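Local atomic coordinates of NikO protein (Streptomyces tendae, PDB entry 4FQD), a protein that acts as an enolpyruvyl transferase essential in nikkomycin biosynthesis and belongs to the MurA subfamily of the EPSP synthase family. Residues G26-S31 and V269-A274; R310-A315 and T319-T324. The protein carries 4 engineered substitutions. All coordinates share one frame; numbering follows the deposited sequence.

Interactions 1 and 2 lie on one mixed four-stranded sheet, ordered 27-29, 283-286, 317-320, 311-313, and helix 265-278 touches both, so that here one helix bears on both outer parts of the sheet. Interaction 1 seats the helix on the outer strand 27-29, while interaction 2 is the hairpin at the other margin. Their centres lie about 11 Å apart. Neighbouring helix residues serve the two sites: W271 meets V28, whereas I272 CG2 lies 3.8 Å from V311 CG2 and also packs on A320. Along the chain, interaction 1 closes before interaction 2 opens, so a strand near the N-terminus completes a sheet whose other strands follow the helix.

Interaction 1: G26-S31 and V269-A274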
ATOM      1  N   GLY A  26     -18.473  29.820  -4.420  1.00 22.70           N
ATOM      2  CA  GLY A  26     -17.686  30.826  -5.107  1.00 20.65           C
ATOM      3  C   GLY A  26     -16.573  30.217  -5.937  1.00 31.72           C
ATOM      4  O   GLY A  26     -16.642  29.051  -6.327  1.00 26.31           O
ATOM      5  N   ALA A  27     -15.544  31.012  -6.207  1.00 28.84           N
ATOM      6  CA  ALA A  27     -14.403  30.547  -6.983  1.00 30.28           C
ATOM      7  C   ALA A  27     -13.101  30.800  -6.234  1.00 29.98           C
ATOM      8  O   ALA A  27     -12.985  31.764  -5.478  1.00 21.64           O
ATOM      9  CB  ALA A  27     -14.374  31.223  -8.344  1.00 28.71           C
ATOM     10  N   VAL A  28     -12.126  29.923  -6.445  1.00 21.43           N
ATOM     11  CA  VAL A  28     -10.812  30.076  -5.833  1.00 24.76           C
ATOM     12  C   VAL A  28      -9.715  30.048  -6.891  1.00 22.30           C
ATOM     13  O   VAL A  28      -9.788  29.286  -7.855  1.00 19.12           O
ATOM     14  CB  VAL A  28     -10.537  28.974  -4.787  1.00 22.71           C
ATOM     15  CG1 VAL A  28     -11.400  29.181  -3.554  1.00 25.72           C
ATOM     16  CG2 VAL A  28     -10.774  27.596  -5.385  1.00 16.95           C
ATOM     17  N   ARG A  29      -8.704  30.891  -6.714  1.00 22.72           N
ATOM     18  CA  ARG A  29      -7.552  30.879  -7.604  1.00 32.34           C
ATOM     19  C   ARG A  29      -6.324  30.361  -6.867  1.00 23.07           C
ATOM     20  O   ARG A  29      -6.030  30.783  -5.748  1.00 23.50           O
ATOM     21  CB  ARG A  29      -7.292  32.268  -8.201  1.00 27.94           C
ATOM     22  CG  ARG A  29      -7.053  33.363  -7.177  1.00 33.88           C
ATOM     23  CD  ARG A  29      -6.756  34.694  -7.852  1.00 56.45           C
ATOM     24  NE  ARG A  29      -5.551  34.641  -8.678  1.00 52.73           N
ATOM     25  CZ  ARG A  29      -5.496  35.040  -9.945  1.00 55.48           C
ATOM     26  NH1 ARG A  29      -6.578  35.523 -10.539  1.00 58.85           N
ATOM     27  NH2 ARG A  29      -4.356  34.957 -10.620  1.00 50.36           N
ATOM     28  N   THR A  30      -5.616  29.433  -7.499  1.00 22.91           N
ATOM     29  CA  THR A  30      -4.448  28.819  -6.884  1.00 23.14           C
ATOM     30  C   THR A  30      -3.204  29.675  -7.067  1.00 17.99           C
ATOM     31  O   THR A  30      -3.141  30.520  -7.960  1.00 16.41           O
ATOM     32  CB  THR A  30      -4.177  27.422  -7.473  1.00 17.98           C
ATOM     33  OG1 THR A  30      -3.992  27.528  -8.890  1.00 11.27           O
ATOM     34  CG2 THR A  30      -5.340  26.486  -7.187  1.00 13.45           C
ATOM     35  N   SER A  31      -2.217  29.453  -6.207  1.00 21.01           N
ATOM     36  CA  SER A  31      -0.917  30.090  -6.353  1.00 18.34           C
ATOM     37  C   SER A  31       0.076  29.075  -6.903  1.00 18.76           C
ATOM     38  O   SER A  31      -0.213  27.879  -6.951  1.00 14.70           O
ATOM     39  CB  SER A  31      -0.430  30.643  -5.014  1.00 21.76           C
ATOM     40  OG  SER A  31      -1.276  31.684  -4.555  1.00 21.84           O
ATOM     41  N   VAL A 269      -5.234  19.880  -4.318  1.00 10.51           N
ATOM     42  CA  VAL A 269      -5.777  18.793  -3.513  1.00 12.60           C
ATOM     43  C   VAL A 269      -6.625  19.345  -2.373  1.00 12.60           C
ATOM     44  O   VAL A 269      -7.724  18.855  -2.107  1.00  7.61           O
ATOM     45  CB  VAL A 269      -4.651  17.917  -2.922  1.00 10.04           C
ATOM     46  CG1 VAL A 269      -5.222  16.876  -1.968  1.00  7.00           C
ATOM     47  CG2 VAL A 269      -3.855  17.251  -4.033  1.00  6.69           C
ATOM     48  N   THR A 270      -6.109  20.379  -1.716  1.00 11.97           N
ATOM     49  CA  THR A 270      -6.783  21.002  -0.583  1.00 12.25           C
ATOM     50  C   THR A 270      -8.153  21.557  -0.965  1.00 10.26           C
ATOM     51  O   THR A 270      -9.127  21.382  -0.234  1.00 13.88           O
ATOM     52  CB  THR A 270      -5.930  22.135   0.022  1.00 11.47           C
ATOM     53  OG1 THR A 270      -4.643  21.623   0.388  1.00 10.70           O
ATOM     54  CG2 THR A 270      -6.607  22.719   1.252  1.00 10.37           C
ATOM     55  N   TRP A 271      -8.224  22.218  -2.115  1.00 10.34           N
ATOM     56  CA  TRP A 271      -9.475  22.820  -2.563  1.00 12.38           C
ATOM     57  C   TRP A 271     -10.477  21.786  -3.069  1.00 11.96           C
ATOM     58  O   TRP A 271     -11.686  21.958  -2.915  1.00 13.28           O
ATOM     59  CB  TRP A 271      -9.217  23.888  -3.629  1.00 10.68           C
ATOM     60  CG  TRP A 271      -8.604  25.136  -3.081  1.00 17.25           C
ATOM     61  CD1 TRP A 271      -7.394  25.671  -3.414  1.00 16.40           C
ATOM     62  CD2 TRP A 271      -9.167  26.004  -2.091  1.00 18.15           C
ATOM     63  NE1 TRP A 271      -7.171  26.821  -2.697  1.00 21.29           N
ATOM     64  CE2 TRP A 271      -8.246  27.047  -1.877  1.00 14.86           C
ATOM     65  CE3 TRP A 271     -10.364  26.003  -1.366  1.00 14.00           C
ATOM     66  CZ2 TRP A 271      -8.481  28.077  -0.971  1.00 17.99           C
ATOM     67  CZ3 TRP A 271     -10.597  27.026  -0.468  1.00 16.18           C
ATOM     68  CH2 TRP A 271      -9.660  28.049  -0.277  1.00 19.76           C
ATOM     69  N   ILE A 272      -9.972  20.719  -3.678  1.00 12.38           N
ATOM     70  CA  ILE A 272     -10.825  19.621  -4.114  1.00 10.78           C
ATOM     71  C   ILE A 272     -11.466  18.961  -2.896  1.00 13.80           C
ATOM     72  O   ILE A 272     -12.659  18.655  -2.898  1.00 12.46           O
ATOM     73  CB  ILE A 272     -10.037  18.574  -4.925  1.00 10.73           C
ATOM     74  CG1 ILE A 272      -9.588  19.169  -6.263  1.00 11.85           C
ATOM     75  CG2 ILE A 272     -10.879  17.332  -5.164  1.00  8.08           C
ATOM     76  CD1 ILE A 272      -8.723  18.238  -7.087  1.00  9.81           C
ATOM     77  N   CYS A 273     -10.666  18.763  -1.853  1.00 11.26           N
ATOM     78  CA  CYS A 273     -11.158  18.210  -0.598  1.00 12.74           C
ATOM     79  C   CYS A 273     -12.211  19.125   0.019  1.00 13.94           C
ATOM     80  O   CYS A 273     -13.222  18.658   0.544  1.00 12.01           O
ATOM     81  CB  CYS A 273     -10.002  18.005   0.383  1.00 11.47           C
ATOM     82  SG  CYS A 273     -10.502  17.426   2.022  1.00 17.14           S
ATOM     83  N   ALA A 274     -11.969  20.428  -0.056  1.00 13.03           N
ATOM     84  CA  ALA A 274     -12.888  21.417   0.495  1.00 10.95           C
ATOM     85  C   ALA A 274     -14.189  21.482  -0.301  1.00 16.10           C
ATOM     86  O   ALA A 274     -15.274  21.552   0.275  1.00 12.52           O
ATOM     87  CB  ALA A 274     -12.225  22.786   0.546  1.00 11.86           C
TER
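V28 and W271 face each other across the contact in rotamers of the same kind. In V28, CG1 stands beside the backbone N (chi1 -71°), which leaves CG2 between N and the carbonyl carbon; the two methyls thereby open together toward the helix. The indole of W271 likewise leaves its helix with CG beside the backbone N (chi1 -72°), and this carries the ring across to the strand, with one face presented to the valine.

The result is a CH-pi contact of the face-on type. V28 CG1 sits 3.8 Å from the centroid of the six-membered ring of W271, only 8° off the ring normal. Its shortest approach to a single ring atom is 3.8 Å, to W271 CZ3. The second methyl serves the other half of the indole, with V28 CG2 4.0 Å from W271 CG, so the fork of one valine spans both fused rings. A looser apolar contact is made at the five-membered ring, where T30 CG2 approaches W271 CD1 obliquely at 4.4 Å. The hydroxyl of T30 is engaged elsewhere, hydrogen-bonded to the carbonyl of T286.

The rotation of the indole is further fixed by E267, one turn earlier on the helix. Its OE2 is hydrogen-bonded to W271 NE1, while its OE1 is hydrogen-bonded to S31 N; one carboxylate thus ties the buried ring to the backbone just after strand 27-29.

Within the fold, which is an inverse beta/alpha barrel, strand 27-29 forms backbone bonds with its parallel neighbour 283-286, whose I285 touches V28, T30 and W271. L441 and L445 of helix 441-447 pack on the tryptophan, and F346 of helix 344-351 packs against V269, T270 and C273 on helix 265-278.

Interaction 2: R310-A315 and T319-T324; sequences RVDVGA and TAHPLT
D312 and T319 form the hydrogen-bonded pair of the antiparallel hairpin of strands 311-313 and 317-320. D312 N meets T319 O and T319 N meets D312 O, each at 2.8 Å. Two residues further from the turn, H321 N is bonded to R310 O at 3.2 Å. Between these bonds lies the non-hydrogen-bonded pair V311 and A320, where V311 CA adds a CA-H...O contact to T319 O at 3.2 Å.

Apolar contacts occur on both faces. V311 CG2 and A320 CB are 4.4 Å apart on the face that carries I272 of helix 265-278, and V311 also touches F301 of helix 298-307. On the opposite face D312 CB and T319 CB lie side by side.

The polar and aromatic contacts centre on H321. Its NE2 donates to D312 OD2 over 2.6 Å, a nearly straight bond (162°) that leaves the imidazole edge close to the ring plane but reaches the oxygen from above the carboxylate plane. One face of the same ring is overlaid by R310. With CG anti to the backbone N (chi1 170°) and the chain extended to NE, the arginine runs obliquely across the imidazole. Its CD sits over the ring face, 3.8 Å from the centroid, while the guanidinium stacks on H321 with the planes 24° apart. R310 NE also makes a weak bond of 3.4 Å to D312 OD1, part of a salt bridge.

The carboxylate of D312 is therefore shared: the strong bond through OD2 helps fix the turn of the imidazole, while the weak one through OD1 only helps to orient the arginine. Its charge would probably favour a protonated imidazole, and would then offset the repulsion between two stacked cations.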
ATOM      1  N   ARG A 310     -16.022  13.243  -8.016  1.00 12.63           N
ATOM      2  CA  ARG A 310     -16.117  13.802  -9.359  1.00 16.31           C
ATOM      3  C   ARG A 310     -15.413  15.151  -9.473  1.00 16.38           C
ATOM      4  O   ARG A 310     -15.738  16.094  -8.751  1.00 14.84           O
ATOM      5  CB  ARG A 310     -17.576  13.947  -9.794  1.00 16.23           C
ATOM      6  CG  ARG A 310     -17.737  14.740 -11.082  1.00 19.88           C
ATOM      7  CD  ARG A 310     -19.191  14.882 -11.495  1.00 21.90           C
ATOM      8  NE  ARG A 310     -19.334  15.795 -12.625  1.00 37.60           N
ATOM      9  CZ  ARG A 310     -20.482  16.050 -13.244  1.00 35.68           C
ATOM     10  NH1 ARG A 310     -21.599  15.455 -12.849  1.00 34.97           N
ATOM     11  NH2 ARG A 310     -20.514  16.899 -14.264  1.00 36.09           N
ATOM     12  N   VAL A 311     -14.448  15.232 -10.383  1.00 13.23           N
ATOM     13  CA  VAL A 311     -13.750  16.482 -10.658  1.00 10.71           C
ATOM     14  C   VAL A 311     -13.659  16.731 -12.160  1.00 18.15           C
ATOM     15  O   VAL A 311     -13.061  15.944 -12.894  1.00 18.43           O
ATOM     16  CB  VAL A 311     -12.328  16.488 -10.068  1.00 10.56           C
ATOM     17  CG1 VAL A 311     -11.573  17.729 -10.519  1.00 15.08           C
ATOM     18  CG2 VAL A 311     -12.376  16.412  -8.551  1.00 11.98           C
ATOM     19  N   ASP A 312     -14.261  17.827 -12.614  1.00 17.72           N
ATOM     20  CA  ASP A 312     -14.189  18.208 -14.019  1.00 17.37           C
ATOM     21  C   ASP A 312     -12.867  18.910 -14.293  1.00 18.87           C
ATOM     22  O   ASP A 312     -12.582  19.955 -13.710  1.00 19.04           O
ATOM     23  CB  ASP A 312     -15.356  19.126 -14.387  1.00 19.58           C
ATOM     24  CG  ASP A 312     -16.704  18.478 -14.143  1.00 26.46           C
ATOM     25  OD1 ASP A 312     -16.802  17.241 -14.278  1.00 27.98           O
ATOM     26  OD2 ASP A 312     -17.665  19.206 -13.815  1.00 28.37           O
ATOM     27  N   VAL A 313     -12.060  18.335 -15.179  1.00 22.83           N
ATOM     28  CA  VAL A 313     -10.735  18.876 -15.459  1.00 17.98           C
ATOM     29  C   VAL A 313     -10.690  19.671 -16.761  1.00 23.69           C
ATOM     30  O   VAL A 313     -10.995  19.147 -17.833  1.00 22.21           O
ATOM     31  CB  VAL A 313      -9.669  17.767 -15.506  1.00 22.12           C
ATOM     32  CG1 VAL A 313      -8.317  18.345 -15.896  1.00 21.49           C
ATOM     33  CG2 VAL A 313      -9.586  17.058 -14.162  1.00 17.17           C
ATOM     34  N   GLY A 314     -10.308  20.939 -16.653  1.00 24.58           N
ATOM     35  CA  GLY A 314     -10.141  21.795 -17.814  1.00 20.03           C
ATOM     36  C   GLY A 314      -8.687  22.184 -18.000  1.00 25.33           C
ATOM     37  O   GLY A 314      -7.788  21.507 -17.502  1.00 27.97           O
ATOM     38  N   ALA A 315      -8.454  23.280 -18.715  1.00 19.00           N
ATOM     39  CA  ALA A 315      -7.097  23.735 -18.989  1.00 18.21           C
ATOM     40  C   ALA A 315      -6.556  24.609 -17.863  1.00 21.44           C
ATOM     41  O   ALA A 315      -5.506  24.318 -17.288  1.00 18.49           O
ATOM     42  CB  ALA A 315      -7.051  24.484 -20.306  1.00 22.16           C
ATOM     43  N   THR A 319     -13.095  21.646 -11.585  1.00 13.31           N
ATOM     44  CA  THR A 319     -14.339  21.808 -10.850  1.00 11.50           C
ATOM     45  C   THR A 319     -14.612  20.615  -9.940  1.00 13.25           C
ATOM     46  O   THR A 319     -14.833  19.501 -10.411  1.00 13.80           O
ATOM     47  CB  THR A 319     -15.528  22.019 -11.802  1.00 17.28           C
ATOM     48  OG1 THR A 319     -15.360  23.253 -12.510  1.00 22.05           O
ATOM     49  CG2 THR A 319     -16.827  22.066 -11.026  1.00 13.80           C
ATOM     50  N   ALA A 320     -14.589  20.861  -8.634  1.00  9.92           N
ATOM     51  CA  ALA A 320     -14.832  19.813  -7.652  1.00 12.32           C
ATOM     52  C   ALA A 320     -16.286  19.817  -7.196  1.00 11.98           C
ATOM     53  O   ALA A 320     -16.798  20.835  -6.730  1.00 12.17           O
ATOM     54  CB  ALA A 320     -13.898  19.974  -6.464  1.00 12.42           C
ATOM     55  N   HIS A 321     -16.947  18.673  -7.334  1.00 11.22           N
ATOM     56  CA  HIS A 321     -18.361  18.555  -6.998  1.00 18.47           C
ATOM     57  C   HIS A 321     -18.569  18.050  -5.576  1.00 16.89           C
ATOM     58  O   HIS A 321     -17.890  17.122  -5.135  1.00 15.93           O
ATOM     59  CB  HIS A 321     -19.071  17.628  -7.987  1.00 13.82           C
ATOM     60  CG  HIS A 321     -19.099  18.146  -9.391  1.00 19.27           C
ATOM     61  ND1 HIS A 321     -20.269  18.469 -10.041  1.00 28.78           N
ATOM     62  CD2 HIS A 321     -18.099  18.398 -10.267  1.00 17.71           C
ATOM     63  CE1 HIS A 321     -19.991  18.896 -11.260  1.00 22.60           C
ATOM     64  NE2 HIS A 321     -18.678  18.864 -11.422  1.00 21.31           N
ATOM     65  N   PRO A 322     -19.514  18.665  -4.851  1.00 15.48           N
ATOM     66  CA  PRO A 322     -19.889  18.230  -3.503  1.00 17.27           C
ATOM     67  C   PRO A 322     -20.429  16.804  -3.506  1.00 15.17           C
ATOM     68  O   PRO A 322     -20.774  16.277  -4.565  1.00 13.53           O
ATOM     69  CB  PRO A 322     -21.003  19.207  -3.118  1.00 16.41           C
ATOM     70  CG  PRO A 322     -20.753  20.413  -3.955  1.00 19.82           C
ATOM     71  CD  PRO A 322     -20.234  19.884  -5.255  1.00 18.18           C
ATOM     72  N   LEU A 323     -20.499  16.192  -2.328  1.00 14.72           N
ATOM     73  CA  LEU A 323     -20.994  14.827  -2.197  1.00 16.13           C
ATOM     74  C   LEU A 323     -22.438  14.684  -2.664  1.00 18.67           C
ATOM     75  O   LEU A 323     -23.290  15.517  -2.354  1.00 20.34           O
ATOM     76  CB  LEU A 323     -20.873  14.352  -0.747  1.00 16.62           C
ATOM     77  CG  LEU A 323     -19.461  14.065  -0.238  1.00 15.24           C
ATOM     78  CD1 LEU A 323     -19.498  13.640   1.219  1.00 15.70           C
ATOM     79  CD2 LEU A 323     -18.804  12.996  -1.094  1.00 13.43           C
ATOM     80  N   THR A 324     -22.702  13.623  -3.418  1.00 18.88           N
ATOM     81  CA  THR A 324     -24.058  13.285  -3.827  1.00 29.65           C
ATOM     82  C   THR A 324     -24.444  11.958  -3.186  1.00 28.04           C
ATOM     83  O   THR A 324     -25.615  11.584  -3.150  1.00 33.92           O
ATOM     84  CB  THR A 324     -24.178  13.169  -5.356  1.00 23.72           C
ATOM     85  OG1 THR A 324     -23.225  12.215  -5.841  1.00 23.75           O
ATOM     86  CG2 THR A 324     -23.917  14.514  -6.014  1.00 18.65           C
TER